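Local structure of iron-sulfur cluster assembly protein SufA (Escherichia coli, 2D2A) at residues A46-H50 against E114-V118; V62-G67 against K99-P103. The protein takes part in iron-sulfur cluster assembly under oxidative stress and iron limitation, binding [2Fe-2S] and [4Fe-4S] clusters and passing them to target proteins such as ferredoxin and aconitase. All blocks are in the same frame, centred on the assembly; numbering follows the deposited sequence.

Interaction 1. Residues A46-H50 against E114-V118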
ATOM      1  N   ALA A  46      14.922  -8.007   3.095  1.00 24.06           N
ATOM      2  CA  ALA A  46      14.499  -6.661   2.824  1.00 22.25           C
ATOM      3  C   ALA A  46      13.524  -6.173   4.013  1.00 22.60           C
ATOM      4  O   ALA A  46      13.649  -5.031   4.474  1.00 25.38           O
ATOM      5  CB  ALA A  46      13.862  -6.518   1.492  1.00 18.31           C
ATOM      6  N   ALA A  47      12.615  -7.048   4.441  1.00 17.86           N
ATOM      7  CA  ALA A  47      11.677  -6.795   5.441  1.00 15.85           C
ATOM      8  C   ALA A  47      12.361  -6.638   6.743  1.00 17.11           C
ATOM      9  O   ALA A  47      12.089  -5.716   7.496  1.00 20.86           O
ATOM     10  CB  ALA A  47      10.722  -7.887   5.544  1.00 14.35           C
ATOM     11  N   ALA A  48      13.341  -7.472   6.999  1.00 18.71           N
ATOM     12  CA  ALA A  48      14.238  -7.426   8.195  1.00 15.40           C
ATOM     13  C   ALA A  48      15.041  -6.092   8.328  1.00 15.64           C
ATOM     14  O   ALA A  48      15.006  -5.479   9.462  1.00  8.69           O
ATOM     15  CB  ALA A  48      15.112  -8.625   8.221  1.00 14.19           C
ATOM     16  N   ILE A  49      15.659  -5.655   7.177  1.00 15.88           N
ATOM     17  CA  ILE A  49      16.428  -4.396   7.143  1.00 15.91           C
ATOM     18  C   ILE A  49      15.391  -3.291   7.496  1.00 16.13           C
ATOM     19  O   ILE A  49      15.571  -2.382   8.316  1.00 15.14           O
ATOM     20  CB  ILE A  49      16.947  -4.066   5.741  1.00 18.42           C
ATOM     21  CG1 ILE A  49      17.999  -5.079   4.966  1.00 24.95           C
ATOM     22  CG2 ILE A  49      17.370  -2.652   5.732  1.00 17.36           C
ATOM     23  CD1 ILE A  49      19.293  -5.312   5.718  1.00 35.04           C
ATOM     24  N   HIS A  50      14.262  -3.319   6.846  1.00 14.30           N
ATOM     25  CA  HIS A  50      13.366  -2.189   7.125  1.00 13.73           C
ATOM     26  C   HIS A  50      12.830  -2.205   8.573  1.00 14.69           C
ATOM     27  O   HIS A  50      12.486  -1.178   9.073  1.00 16.57           O
ATOM     28  CB  HIS A  50      12.196  -2.263   6.158  1.00 11.10           C
ATOM     29  CG  HIS A  50      11.416  -1.027   6.040  1.00 16.58           C
ATOM     30  ND1 HIS A  50      10.130  -0.940   6.547  1.00 27.61           N
ATOM     31  CD2 HIS A  50      11.749   0.205   5.561  1.00 16.24           C
ATOM     32  CE1 HIS A  50       9.698   0.303   6.335  1.00 31.76           C
ATOM     33  NE2 HIS A  50      10.671   1.007   5.765  1.00 17.11           N
ATOM     34  N   GLU A 114       5.317 -15.444   4.649  1.00 23.17           N
ATOM     35  CA  GLU A 114       6.570 -14.662   4.661  1.00 23.99           C
ATOM     36  C   GLU A 114       6.188 -13.228   4.453  1.00 21.15           C
ATOM     37  O   GLU A 114       5.320 -12.914   3.673  1.00 17.38           O
ATOM     38  CB  GLU A 114       7.356 -15.024   3.455  1.00 24.59           C
ATOM     39  CG  GLU A 114       8.749 -14.500   3.322  1.00 30.98           C
ATOM     40  CD  GLU A 114       9.365 -14.895   1.894  1.00 42.50           C
ATOM     41  OE1 GLU A 114       8.887 -14.388   0.732  1.00 37.41           O
ATOM     42  OE2 GLU A 114      10.286 -15.722   2.010  1.00 39.91           O
ATOM     43  N   VAL A 115       6.757 -12.363   5.266  1.00 22.72           N
ATOM     44  CA  VAL A 115       6.527 -10.927   5.198  1.00 22.21           C
ATOM     45  C   VAL A 115       7.683 -10.370   4.458  1.00 20.91           C
ATOM     46  O   VAL A 115       8.819 -10.710   4.810  1.00 22.03           O
ATOM     47  CB  VAL A 115       6.521 -10.318   6.482  1.00 23.24           C
ATOM     48  CG1 VAL A 115       6.320  -8.824   6.204  1.00 23.24           C
ATOM     49  CG2 VAL A 115       5.297 -10.895   7.402  1.00 21.56           C
ATOM     50  N   ASP A 116       7.398  -9.571   3.431  1.00 17.38           N
ATOM     51  CA  ASP A 116       8.430  -8.993   2.607  1.00 17.76           C
ATOM     52  C   ASP A 116       8.120  -7.418   2.632  1.00 19.94           C
ATOM     53  O   ASP A 116       7.052  -6.951   3.133  1.00 13.97           O
ATOM     54  CB  ASP A 116       8.372  -9.548   1.165  1.00 16.45           C
ATOM     55  CG  ASP A 116       9.407  -9.001   0.182  1.00 21.13           C
ATOM     56  OD1 ASP A 116      10.681  -8.500   0.385  1.00 27.46           O
ATOM     57  OD2 ASP A 116       9.018  -9.114  -0.982  1.00 29.66           O
ATOM     58  N   PHE A 117       9.069  -6.606   2.042  1.00 21.09           N
ATOM     59  CA  PHE A 117       8.916  -5.176   1.969  1.00 19.84           C
ATOM     60  C   PHE A 117       9.565  -4.772   0.674  1.00 21.15           C
ATOM     61  O   PHE A 117      10.670  -5.176   0.377  1.00 20.64           O
ATOM     62  CB  PHE A 117       9.648  -4.528   3.183  1.00 20.55           C
ATOM     63  CG  PHE A 117       9.586  -3.054   3.152  1.00 18.81           C
ATOM     64  CD1 PHE A 117       8.494  -2.400   3.652  1.00 18.74           C
ATOM     65  CD2 PHE A 117      10.646  -2.297   2.574  1.00 18.75           C
ATOM     66  CE1 PHE A 117       8.409  -0.950   3.477  1.00 16.64           C
ATOM     67  CE2 PHE A 117      10.626  -0.946   2.465  1.00  6.76           C
ATOM     68  CZ  PHE A 117       9.473  -0.286   2.851  1.00 17.33           C
ATOM     69  N   VAL A 118       8.842  -3.995  -0.147  1.00 23.98           N
ATOM     70  CA  VAL A 118       9.352  -3.587  -1.454  1.00 23.88           C
ATOM     71  C   VAL A 118       9.389  -2.146  -1.388  1.00 23.89           C
ATOM     72  O   VAL A 118       8.518  -1.563  -0.922  1.00 28.21           O
ATOM     73  CB  VAL A 118       8.761  -4.263  -2.824  1.00 22.58           C
ATOM     74  CG1 VAL A 118       7.645  -5.024  -2.578  1.00 23.14           C
ATOM     75  CG2 VAL A 118       8.503  -3.132  -3.918  1.00 19.17           C
TER
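H50 lays its imidazole over one face of the F117 phenyl ring, a face-to-face stack with centroids 3.6 Å apart and planes only 9° from parallel. The rings overlap with a small offset: F117 CZ sits above the imidazole, while H50 CG lies over the phenyl ring. Both rings leave their backbones in the same sense, with CG anti to N (chi1 -164° for H50, 178° for F117), which carries the phenyl ring out to the helix and the imidazole back over it. H50 CB adds a CH-pi contact over the same phenyl face, 4.2 Å from the F117 centroid. One turn earlier the side chains are small: A47 CA reaches F117 CB at 3.8 Å, and A47 CB packs 3.5 Å from V115 O. A46 CB rests against F117 O at 3.6 Å. No hydrogen bond crosses the contact; D116 instead uses OD1 to bond OG1 of T44, the residue just before helix 45-57, which also accepts the N-H of A47. The example thus shows helix 45-57 packed across strand 114-120, the middle strand of a sheet flanked by 42-43 and 123-129, and from the latter F126 meets both stacked rings.

Interaction 2. Residues V62-G67 against K99-P103; sequences VGVRLG and KLFVP
Strands 63-67 and 99-103 run parallel, with a 29° angle between their directions, as the central pair of a four-stranded mixed sheet in this HesB/IscA-family fold. V64 is gripped at both backbone polar atoms: its N donates to K99 O, and its O receives F101 N at 2.9 Å. The next bond, L66 N to F101 O, is weak. The first residues form a classic beta bulge, where V62 and G63 both face V83 of the antiparallel neighbour. On one face of the sheet V64 CG2 meets L100 CD1 at 3.8 Å, and V64 also packs on L122 of the second subunit. F101 and R65 share the other face. The F101 ring meets V62, just before the strand, through CE1 to CG2. The R65 chain, bent at chi3 (-148°), sets P103 under one face of its guanidinium, toward the rim of that group, with NH2 3.7 Å from P103 CB; a salt bridge from NH2 to D90 probably helps fix this pose. At the opposite end, one water joins the loop residue V62 to strand 99-103, donating to V62 O and accepting from K99 N, each at 3.0 Å.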
ATOM      1  N   VAL A  62       9.914  -2.400  19.654  1.00 22.47           N
ATOM      2  CA  VAL A  62      10.699  -3.673  19.707  1.00 24.10           C
ATOM      3  C   VAL A  62      10.672  -4.445  18.431  1.00 20.67           C
ATOM      4  O   VAL A  62      11.555  -5.231  18.159  1.00 25.22           O
ATOM      5  CB  VAL A  62      10.463  -4.644  20.916  1.00 24.17           C
ATOM      6  CG1 VAL A  62      10.816  -3.834  22.254  1.00 21.99           C
ATOM      7  CG2 VAL A  62       9.021  -5.068  20.952  1.00 28.40           C
ATOM      8  N   GLY A  63       9.684  -4.209  17.632  1.00 18.13           N
ATOM      9  CA  GLY A  63       9.441  -5.078  16.478  1.00 17.81           C
ATOM     10  C   GLY A  63       8.110  -4.747  15.809  1.00 14.86           C
ATOM     11  O   GLY A  63       7.575  -3.726  16.020  1.00 10.33           O
ATOM     12  N   VAL A  64       7.729  -5.542  14.848  1.00 16.59           N
ATOM     13  CA  VAL A  64       6.363  -5.452  14.234  1.00 16.60           C
ATOM     14  C   VAL A  64       5.527  -6.734  14.601  1.00 19.85           C
ATOM     15  O   VAL A  64       5.973  -7.762  15.199  1.00 21.76           O
ATOM     16  CB  VAL A  64       6.535  -5.358  12.807  1.00 15.32           C
ATOM     17  CG1 VAL A  64       7.483  -4.287  12.520  1.00  2.07           C
ATOM     18  CG2 VAL A  64       7.001  -6.641  12.216  1.00 14.27           C
ATOM     19  N   ARG A  65       4.265  -6.600  14.472  1.00 21.14           N
ATOM     20  CA  ARG A  65       3.309  -7.668  14.877  1.00 20.08           C
ATOM     21  C   ARG A  65       2.292  -7.858  13.723  1.00 19.63           C
ATOM     22  O   ARG A  65       1.697  -6.868  13.281  1.00 20.40           O
ATOM     23  CB  ARG A  65       2.670  -7.268  16.213  1.00 19.05           C
ATOM     24  CG  ARG A  65       1.308  -8.092  16.584  1.00 25.87           C
ATOM     25  CD  ARG A  65       0.946  -7.703  17.932  1.00 36.01           C
ATOM     26  NE  ARG A  65       0.297  -8.638  18.809  1.00 43.29           N
ATOM     27  CZ  ARG A  65      -0.972  -8.764  18.960  1.00 44.04           C
ATOM     28  NH1 ARG A  65      -1.785  -8.066  18.145  1.00 42.96           N
ATOM     29  NH2 ARG A  65      -1.384  -9.691  19.857  1.00 47.35           N
ATOM     30  N   LEU A  66       2.169  -9.067  13.156  1.00 20.76           N
ATOM     31  CA  LEU A  66       1.121  -9.373  12.257  1.00 21.76           C
ATOM     32  C   LEU A  66      -0.165  -9.895  12.948  1.00 23.25           C
ATOM     33  O   LEU A  66      -0.217 -10.888  13.560  1.00 24.04           O
ATOM     34  CB  LEU A  66       1.582 -10.507  11.465  1.00 22.90           C
ATOM     35  CG  LEU A  66       1.719 -10.349   9.942  1.00 22.74           C
ATOM     36  CD1 LEU A  66       2.179 -11.694   9.353  1.00 24.57           C
ATOM     37  CD2 LEU A  66       0.553  -9.704   9.120  1.00 22.78           C
ATOM     38  N   GLY A  67      -1.217  -9.182  12.775  1.00 25.88           N
ATOM     39  CA  GLY A  67      -2.559  -9.595  13.129  1.00 26.88           C
ATOM     40  C   GLY A  67      -3.224  -9.798  11.835  1.00 29.60           C
ATOM     41  O   GLY A  67      -2.680  -9.568  10.738  1.00 31.22           O
ATOM     42  N   LYS A  99      12.595  -8.526  15.037  1.00 22.50           N
ATOM     43  CA  LYS A  99      11.379  -9.220  15.598  1.00 22.27           C
ATOM     44  C   LYS A  99       9.905  -9.111  14.972  1.00 21.96           C
ATOM     45  O   LYS A  99       9.449  -8.209  14.443  1.00 20.68           O
ATOM     46  CB  LYS A  99      11.289  -9.003  17.034  1.00 24.50           C
ATOM     47  CG  LYS A  99      12.683  -9.024  17.711  1.00 25.20           C
ATOM     48  CD  LYS A  99      12.638  -8.891  19.233  1.00 24.90           C
ATOM     49  CE  LYS A  99      13.973  -8.469  20.076  1.00 29.82           C
ATOM     50  NZ  LYS A  99      13.605  -8.602  21.540  1.00 30.27           N
ATOM     51  N   LEU A 100       9.265 -10.249  14.853  1.00 24.07           N
ATOM     52  CA  LEU A 100       8.003 -10.380  14.175  1.00 23.55           C
ATOM     53  C   LEU A 100       7.170 -11.196  15.178  1.00 24.02           C
ATOM     54  O   LEU A 100       7.457 -12.332  15.527  1.00 26.00           O
ATOM     55  CB  LEU A 100       8.207 -11.081  12.889  1.00 21.32           C
ATOM     56  CG  LEU A 100       6.886 -11.528  12.402  1.00 21.58           C
ATOM     57  CD1 LEU A 100       6.120 -10.341  12.104  1.00 21.74           C
ATOM     58  CD2 LEU A 100       6.974 -12.421  11.127  1.00 24.04           C
ATOM     59  N   PHE A 101       6.262 -10.547  15.790  1.00 23.99           N
ATOM     60  CA  PHE A 101       5.459 -11.168  16.824  1.00 24.53           C
ATOM     61  C   PHE A 101       4.189 -11.445  16.164  1.00 23.21           C
ATOM     62  O   PHE A 101       3.686 -10.645  15.370  1.00 20.55           O
ATOM     63  CB  PHE A 101       5.176 -10.182  17.980  1.00 25.07           C
ATOM     64  CG  PHE A 101       6.394  -9.926  18.873  1.00 22.66           C
ATOM     65  CD1 PHE A 101       7.219  -8.870  18.587  1.00 21.31           C
ATOM     66  CD2 PHE A 101       6.658 -10.745  19.989  1.00 21.61           C
ATOM     67  CE1 PHE A 101       8.361  -8.622  19.302  1.00 21.05           C
ATOM     68  CE2 PHE A 101       7.798 -10.635  20.682  1.00 23.18           C
ATOM     69  CZ  PHE A 101       8.679  -9.501  20.386  1.00 27.18           C
ATOM     70  N   VAL A 102       3.714 -12.647  16.387  1.00 23.61           N
ATOM     71  CA  VAL A 102       2.429 -13.042  15.786  1.00 23.10           C
ATOM     72  C   VAL A 102       1.476 -13.615  16.812  1.00 22.07           C
ATOM     73  O   VAL A 102       1.807 -14.524  17.466  1.00 21.27           O
ATOM     74  CB  VAL A 102       2.583 -14.150  14.790  1.00 23.26           C
ATOM     75  CG1 VAL A 102       1.176 -14.413  14.138  1.00 25.94           C
ATOM     76  CG2 VAL A 102       3.551 -13.806  13.795  1.00 22.48           C
ATOM     77  N   PRO A 103       0.275 -13.095  16.974  1.00 23.44           N
ATOM     78  CA  PRO A 103      -0.655 -13.728  17.936  1.00 24.06           C
ATOM     79  C   PRO A 103      -1.041 -15.194  17.664  1.00 27.89           C
ATOM     80  O   PRO A 103      -1.541 -15.412  16.543  1.00 30.09           O
ATOM     81  CB  PRO A 103      -1.878 -12.820  17.898  1.00 22.09           C
ATOM     82  CG  PRO A 103      -1.773 -11.888  16.689  1.00 25.06           C
ATOM     83  CD  PRO A 103      -0.314 -11.915  16.270  1.00 24.08           C
TER
HETATM   84  O   HOH W   1      12.983  -5.609  15.581  1.00 19.41           O

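The two contacts illustrate how a small fold is built from nested long-range pairings. Their centres lie about 13 Å apart. Along the chain, 46-50 comes first, then 62-67 and 99-103, and finally 114-118, so interaction 2 forms between residues that interaction 1 brackets. Helix 45-57 is followed by strand 63-71, linking a helix packed on the three-stranded sheet to the centre of the four-stranded one. The two sheets also meet directly: V115 CG2 packs 3.8 Å from L66 CD1. Both contacts lie away from the cluster-binding cysteines C73, C137 and C139, and belong to the packing of the protein body.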